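Long-range contact in Box C/D snoRNA protein 1 (Saccharomyces cerevisiae, PDB 6THL), which is required for the accumulation of box C/D snoRNAs, and so for snoRNA processing, their transport to the nucleolus and ribosome biogenesis: residues D35-L49 against L61-L75. Sequence-based numbering, arbitrary orientation.
Sequences DKTMDLFVWSVEWIL and LFKHVSHRIKETDFL
Trp47 and Leu75 reach for each other from opposite directions: the indole rises from strand 40-49, and the loop beyond strand 62-70 curls back so that CG of Leu75 meets CH2 of Trp47 at 3.6 Å. Both strands belong to an antiparallel hairpin within the BCD1 domain, their axes twisted to 140°. With CG of Trp47 beside its own backbone N (chi1 -67°), the ring leans over its neighbours; Val45 CG2 sits under one face, toward the rim, while Ser66 borders the edge. The end of Ile69 lodges against the same valine, CD1 lying 3.6 Å from Val45 CG2, and Ile151 of helix 151-155 closes over Ile69 and Leu75. Farther along this face, Leu49 CD1 approaches Phe62 CD2 at 4.3 Å, beneath helix 81-90.

On the face of Val42, Glu46 and Ile48, Ile48 CG1 rests on Lys63 CG. Between Trp43 and Val45 the register slips by one residue, a beta bulge that sets His67 and Arg68 against the single Ser44. Beside it Val42 CG2 fits against Arg68 CG at 3.7 Å. Ser44 OG is held mainly by Arg31 N, adding a weak bond to His67 ND1 at the ring edge; NE2 of His67 bonds the backbone of another protein chain.

At the far end Glu71 folds back over Phe41. Its OE2 takes the N-H of Phe41 at 2.7 Å, from above the carboxylate plane, while Glu71 N returns a bond to Phe41 O. OE1 forms a salt bridge with Arg13, so the buried carboxylate has partners on both oxygens and probably stays ionised, pinning the strand end where the ladder gives out.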
# COMPACT_ATOMS: atom_id res chain seq x y z
N ASP B 35 -7.81 25.91 11.68
CA ASP B 35 -6.55 26.49 11.30
C ASP B 35 -6.40 27.88 11.88
O ASP B 35 -7.16 28.79 11.53
CB ASP B 35 -6.45 26.53 9.79
CG ASP B 35 -5.13 27.00 9.33
OD1 ASP B 35 -4.86 28.21 9.51
OD2 ASP B 35 -4.36 26.17 8.79
N LYS B 36 -5.40 28.06 12.75
CA LYS B 36 -5.36 29.23 13.62
C LYS B 36 -5.40 30.50 12.78
O LYS B 36 -6.38 31.26 12.81
CB LYS B 36 -4.13 29.24 14.53
CG LYS B 36 -3.97 27.98 15.37
CD LYS B 36 -5.01 27.85 16.48
CE LYS B 36 -4.90 26.50 17.18
NZ LYS B 36 -5.41 26.54 18.57
N THR B 37 -4.35 30.69 11.98
CA THR B 37 -4.11 31.97 11.32
C THR B 37 -5.28 32.35 10.41
O THR B 37 -5.77 33.48 10.46
CB THR B 37 -2.83 31.95 10.47
OG1 THR B 37 -3.04 31.08 9.34
CG2 THR B 37 -1.60 31.47 11.29
N MET B 38 -5.73 31.39 9.60
CA MET B 38 -6.86 31.63 8.71
C MET B 38 -8.15 31.87 9.47
O MET B 38 -9.08 32.44 8.92
CB MET B 38 -7.07 30.46 7.75
CG MET B 38 -6.34 30.58 6.41
SD MET B 38 -6.64 29.15 5.34
CE MET B 38 -5.68 27.92 6.21
N ASP B 39 -8.20 31.42 10.73
CA ASP B 39 -9.33 31.68 11.65
C ASP B 39 -10.61 30.88 11.32
O ASP B 39 -11.75 31.32 11.61
CB ASP B 39 -9.66 33.17 11.73
CG ASP B 39 -10.65 33.48 12.83
OD1 ASP B 39 -10.53 32.86 13.93
OD2 ASP B 39 -11.53 34.34 12.58
N LEU B 40 -10.41 29.69 10.77
CA LEU B 40 -11.52 28.86 10.36
C LEU B 40 -11.21 27.34 10.36
O LEU B 40 -10.14 26.89 10.79
CB LEU B 40 -12.04 29.35 8.99
CG LEU B 40 -11.05 29.59 7.86
CD1 LEU B 40 -10.38 28.30 7.41
CD2 LEU B 40 -11.80 30.25 6.72
N PHE B 41 -12.19 26.55 9.93
CA PHE B 41 -11.99 25.13 9.78
C PHE B 41 -11.63 24.71 8.36
O PHE B 41 -12.15 25.25 7.39
CB PHE B 41 -13.20 24.35 10.27
CG PHE B 41 -12.84 22.96 10.69
CD1 PHE B 41 -12.36 22.71 11.96
CD2 PHE B 41 -12.91 21.91 9.78
CE1 PHE B 41 -12.00 21.44 12.34
CE2 PHE B 41 -12.55 20.63 10.15
CZ PHE B 41 -12.10 20.40 11.43
N VAL B 42 -10.73 23.73 8.26
CA VAL B 42 -10.31 23.20 6.98
C VAL B 42 -10.43 21.70 6.96
O VAL B 42 -10.50 21.02 7.98
CB VAL B 42 -8.88 23.64 6.56
CG1 VAL B 42 -8.77 25.15 6.64
CG2 VAL B 42 -7.81 22.99 7.41
N TRP B 43 -10.45 21.18 5.76
CA TRP B 43 -11.09 19.93 5.52
C TRP B 43 -10.27 19.13 4.51
O TRP B 43 -10.03 19.57 3.38
CB TRP B 43 -12.49 20.20 4.96
CG TRP B 43 -13.51 20.46 5.99
CD1 TRP B 43 -14.15 21.64 6.23
CD2 TRP B 43 -14.01 19.52 6.94
NE1 TRP B 43 -15.03 21.49 7.28
CE2 TRP B 43 -14.97 20.20 7.73
CE3 TRP B 43 -13.74 18.18 7.20
CZ2 TRP B 43 -15.67 19.57 8.75
CZ3 TRP B 43 -14.42 17.55 8.23
CH2 TRP B 43 -15.38 18.24 8.99
N SER B 44 -9.83 17.95 4.92
CA SER B 44 -9.36 17.00 3.97
C SER B 44 -10.64 16.42 3.32
O SER B 44 -11.61 16.09 4.02
CB SER B 44 -8.52 15.94 4.69
OG SER B 44 -7.83 16.54 5.79
N VAL B 45 -10.69 16.34 2.00
CA VAL B 45 -11.72 15.53 1.39
C VAL B 45 -11.06 14.40 0.57
O VAL B 45 -9.95 14.56 0.06
CB VAL B 45 -12.75 16.36 0.55
CG1 VAL B 45 -13.20 17.61 1.28
CG2 VAL B 45 -12.21 16.72 -0.81
N GLU B 46 -11.76 13.27 0.46
CA GLU B 46 -11.34 12.19 -0.44
C GLU B 46 -12.08 12.25 -1.80
O GLU B 46 -13.26 11.93 -1.92
CB GLU B 46 -11.53 10.83 0.24
CG GLU B 46 -11.17 9.68 -0.69
CD GLU B 46 -11.47 8.34 -0.10
OE1 GLU B 46 -10.91 7.38 -0.65
OE2 GLU B 46 -12.24 8.26 0.89
N TRP B 47 -11.37 12.66 -2.83
CA TRP B 47 -11.94 12.73 -4.15
C TRP B 47 -11.89 11.34 -4.74
O TRP B 47 -10.86 10.70 -4.70
CB TRP B 47 -11.18 13.72 -5.04
CG TRP B 47 -11.31 15.10 -4.58
CD1 TRP B 47 -10.42 15.81 -3.85
CD2 TRP B 47 -12.43 15.96 -4.81
NE1 TRP B 47 -10.92 17.07 -3.61
CE2 TRP B 47 -12.15 17.18 -4.19
CE3 TRP B 47 -13.64 15.81 -5.49
CZ2 TRP B 47 -13.02 18.25 -4.23
CZ3 TRP B 47 -14.53 16.88 -5.52
CH2 TRP B 47 -14.21 18.08 -4.90
N ILE B 48 -13.01 10.87 -5.27
CA ILE B 48 -13.04 9.65 -6.05
C ILE B 48 -13.70 9.96 -7.38
O ILE B 48 -14.90 10.24 -7.44
CB ILE B 48 -13.83 8.54 -5.34
CG1 ILE B 48 -13.09 8.08 -4.08
CG2 ILE B 48 -14.03 7.37 -6.28
CD1 ILE B 48 -13.96 7.35 -3.09
N LEU B 49 -12.89 9.93 -8.44
CA LEU B 49 -13.34 10.22 -9.80
C LEU B 49 -13.73 8.93 -10.48
O LEU B 49 -12.91 8.01 -10.58
CB LEU B 49 -12.19 10.87 -10.59
CG LEU B 49 -11.62 12.13 -9.93
CD1 LEU B 49 -10.77 12.87 -10.94
CD2 LEU B 49 -12.67 13.07 -9.39
N LEU B 61 -10.80 3.58 -11.32
CA LEU B 61 -11.06 4.79 -10.52
C LEU B 61 -9.79 5.62 -10.40
O LEU B 61 -8.70 5.14 -10.68
CB LEU B 61 -11.55 4.45 -9.11
CG LEU B 61 -12.90 3.72 -8.97
CD1 LEU B 61 -13.38 3.63 -7.52
CD2 LEU B 61 -13.96 4.40 -9.83
N PHE B 62 -9.92 6.89 -10.05
CA PHE B 62 -8.76 7.69 -9.59
C PHE B 62 -9.21 8.37 -8.33
O PHE B 62 -10.18 9.14 -8.35
CB PHE B 62 -8.28 8.76 -10.59
CG PHE B 62 -7.20 9.71 -10.03
CD1 PHE B 62 -5.89 9.59 -10.41
CD2 PHE B 62 -7.53 10.73 -9.16
CE1 PHE B 62 -4.93 10.44 -9.90
CE2 PHE B 62 -6.57 11.58 -8.66
CZ PHE B 62 -5.27 11.43 -9.02
N LYS B 63 -8.49 8.07 -7.25
CA LYS B 63 -8.78 8.63 -5.96
C LYS B 63 -7.68 9.62 -5.62
O LYS B 63 -6.54 9.46 -6.01
CB LYS B 63 -8.87 7.50 -4.96
CG LYS B 63 -9.88 6.45 -5.40
CD LYS B 63 -9.37 5.03 -5.26
CE LYS B 63 -9.51 4.51 -3.84
NZ LYS B 63 -9.97 3.09 -3.85
N HIS B 64 -8.04 10.70 -4.95
CA HIS B 64 -7.05 11.59 -4.45
C HIS B 64 -7.58 12.33 -3.25
O HIS B 64 -8.71 12.76 -3.26
CB HIS B 64 -6.54 12.56 -5.50
CG HIS B 64 -5.48 13.47 -4.99
ND1 HIS B 64 -4.15 13.29 -5.29
CD2 HIS B 64 -5.54 14.52 -4.14
CE1 HIS B 64 -3.44 14.21 -4.68
NE2 HIS B 64 -4.25 14.96 -3.96
N VAL B 65 -6.73 12.48 -2.23
CA VAL B 65 -7.08 13.14 -0.99
C VAL B 65 -6.43 14.51 -0.92
O VAL B 65 -5.22 14.60 -0.96
CB VAL B 65 -6.59 12.29 0.18
CG1 VAL B 65 -6.92 12.94 1.51
CG2 VAL B 65 -7.24 10.93 0.08
N SER B 66 -7.25 15.56 -0.84
CA SER B 66 -6.77 16.93 -0.75
C SER B 66 -6.87 17.33 0.67
O SER B 66 -7.67 16.78 1.39
CB SER B 66 -7.60 17.86 -1.59
OG SER B 66 -7.37 17.62 -2.97
N HIS B 67 -6.04 18.26 1.08
CA HIS B 67 -5.99 18.68 2.46
C HIS B 67 -6.23 20.18 2.55
O HIS B 67 -6.10 20.89 1.57
CB HIS B 67 -4.61 18.39 3.02
CG HIS B 67 -4.30 16.94 3.22
ND1 HIS B 67 -4.96 16.15 4.14
CD2 HIS B 67 -3.35 16.15 2.67
CE1 HIS B 67 -4.45 14.93 4.12
NE2 HIS B 67 -3.47 14.91 3.24
N ARG B 68 -6.53 20.67 3.75
CA ARG B 68 -6.61 22.12 4.00
C ARG B 68 -7.50 22.83 2.99
O ARG B 68 -7.13 23.84 2.43
CB ARG B 68 -5.21 22.75 4.06
CG ARG B 68 -4.71 22.94 5.48
CD ARG B 68 -3.24 23.33 5.52
NE ARG B 68 -2.69 23.35 6.89
CZ ARG B 68 -1.42 23.06 7.23
NH1 ARG B 68 -0.52 22.72 6.30
NH2 ARG B 68 -1.03 23.11 8.51
N ILE B 69 -8.67 22.26 2.74
CA ILE B 69 -9.67 22.93 1.95
C ILE B 69 -10.47 23.78 2.89
O ILE B 69 -10.89 23.30 3.94
CB ILE B 69 -10.62 21.93 1.32
CG1 ILE B 69 -9.87 21.12 0.27
CG2 ILE B 69 -11.80 22.66 0.71
CD1 ILE B 69 -10.55 19.80 -0.05
N LYS B 70 -10.72 25.03 2.51
CA LYS B 70 -11.34 26.00 3.43
C LYS B 70 -12.83 25.75 3.57
O LYS B 70 -13.52 25.62 2.56
CB LYS B 70 -11.04 27.43 2.97
CG LYS B 70 -9.57 27.64 2.60
CD LYS B 70 -9.06 29.05 2.89
CE LYS B 70 -9.78 30.13 2.08
NZ LYS B 70 -9.54 30.05 0.61
N GLU B 71 -13.33 25.65 4.80
CA GLU B 71 -14.74 25.32 5.01
C GLU B 71 -15.63 26.27 4.26
O GLU B 71 -16.69 25.88 3.76
CB GLU B 71 -15.13 25.34 6.49
CG GLU B 71 -15.04 26.68 7.20
CD GLU B 71 -15.37 26.53 8.69
OE1 GLU B 71 -16.23 25.68 9.04
OE2 GLU B 71 -14.78 27.24 9.53
N THR B 72 -15.19 27.52 4.18
CA THR B 72 -15.87 28.55 3.41
C THR B 72 -15.23 28.56 2.03
O THR B 72 -14.32 29.35 1.76
CB THR B 72 -15.71 29.92 4.09
OG1 THR B 72 -14.32 30.25 4.11
CG2 THR B 72 -16.23 29.89 5.54
N ASP B 73 -15.67 27.63 1.18
CA ASP B 73 -15.28 27.56 -0.22
C ASP B 73 -16.33 26.76 -0.92
O ASP B 73 -16.78 25.74 -0.39
CB ASP B 73 -13.99 26.75 -0.41
CG ASP B 73 -12.73 27.59 -0.43
OD1 ASP B 73 -12.78 28.82 -0.31
OD2 ASP B 73 -11.66 26.97 -0.56
N PHE B 74 -16.70 27.17 -2.13
CA PHE B 74 -17.54 26.28 -2.93
C PHE B 74 -16.72 25.00 -3.13
O PHE B 74 -15.49 25.04 -3.01
CB PHE B 74 -17.90 26.93 -4.27
CG PHE B 74 -18.70 28.20 -4.16
CD1 PHE B 74 -19.85 28.25 -3.34
CD2 PHE B 74 -18.34 29.33 -4.91
CE1 PHE B 74 -20.59 29.42 -3.26
CE2 PHE B 74 -19.08 30.50 -4.84
CZ PHE B 74 -20.20 30.54 -4.01
N LEU B 75 -17.37 23.87 -3.44
CA LEU B 75 -16.67 22.58 -3.60
C LEU B 75 -15.63 22.52 -4.75
O LEU B 75 -14.53 22.00 -4.58
CB LEU B 75 -17.67 21.45 -3.78
CG LEU B 75 -17.05 20.05 -3.83
CD1 LEU B 75 -16.45 19.67 -2.47
CD2 LEU B 75 -18.07 19.02 -4.29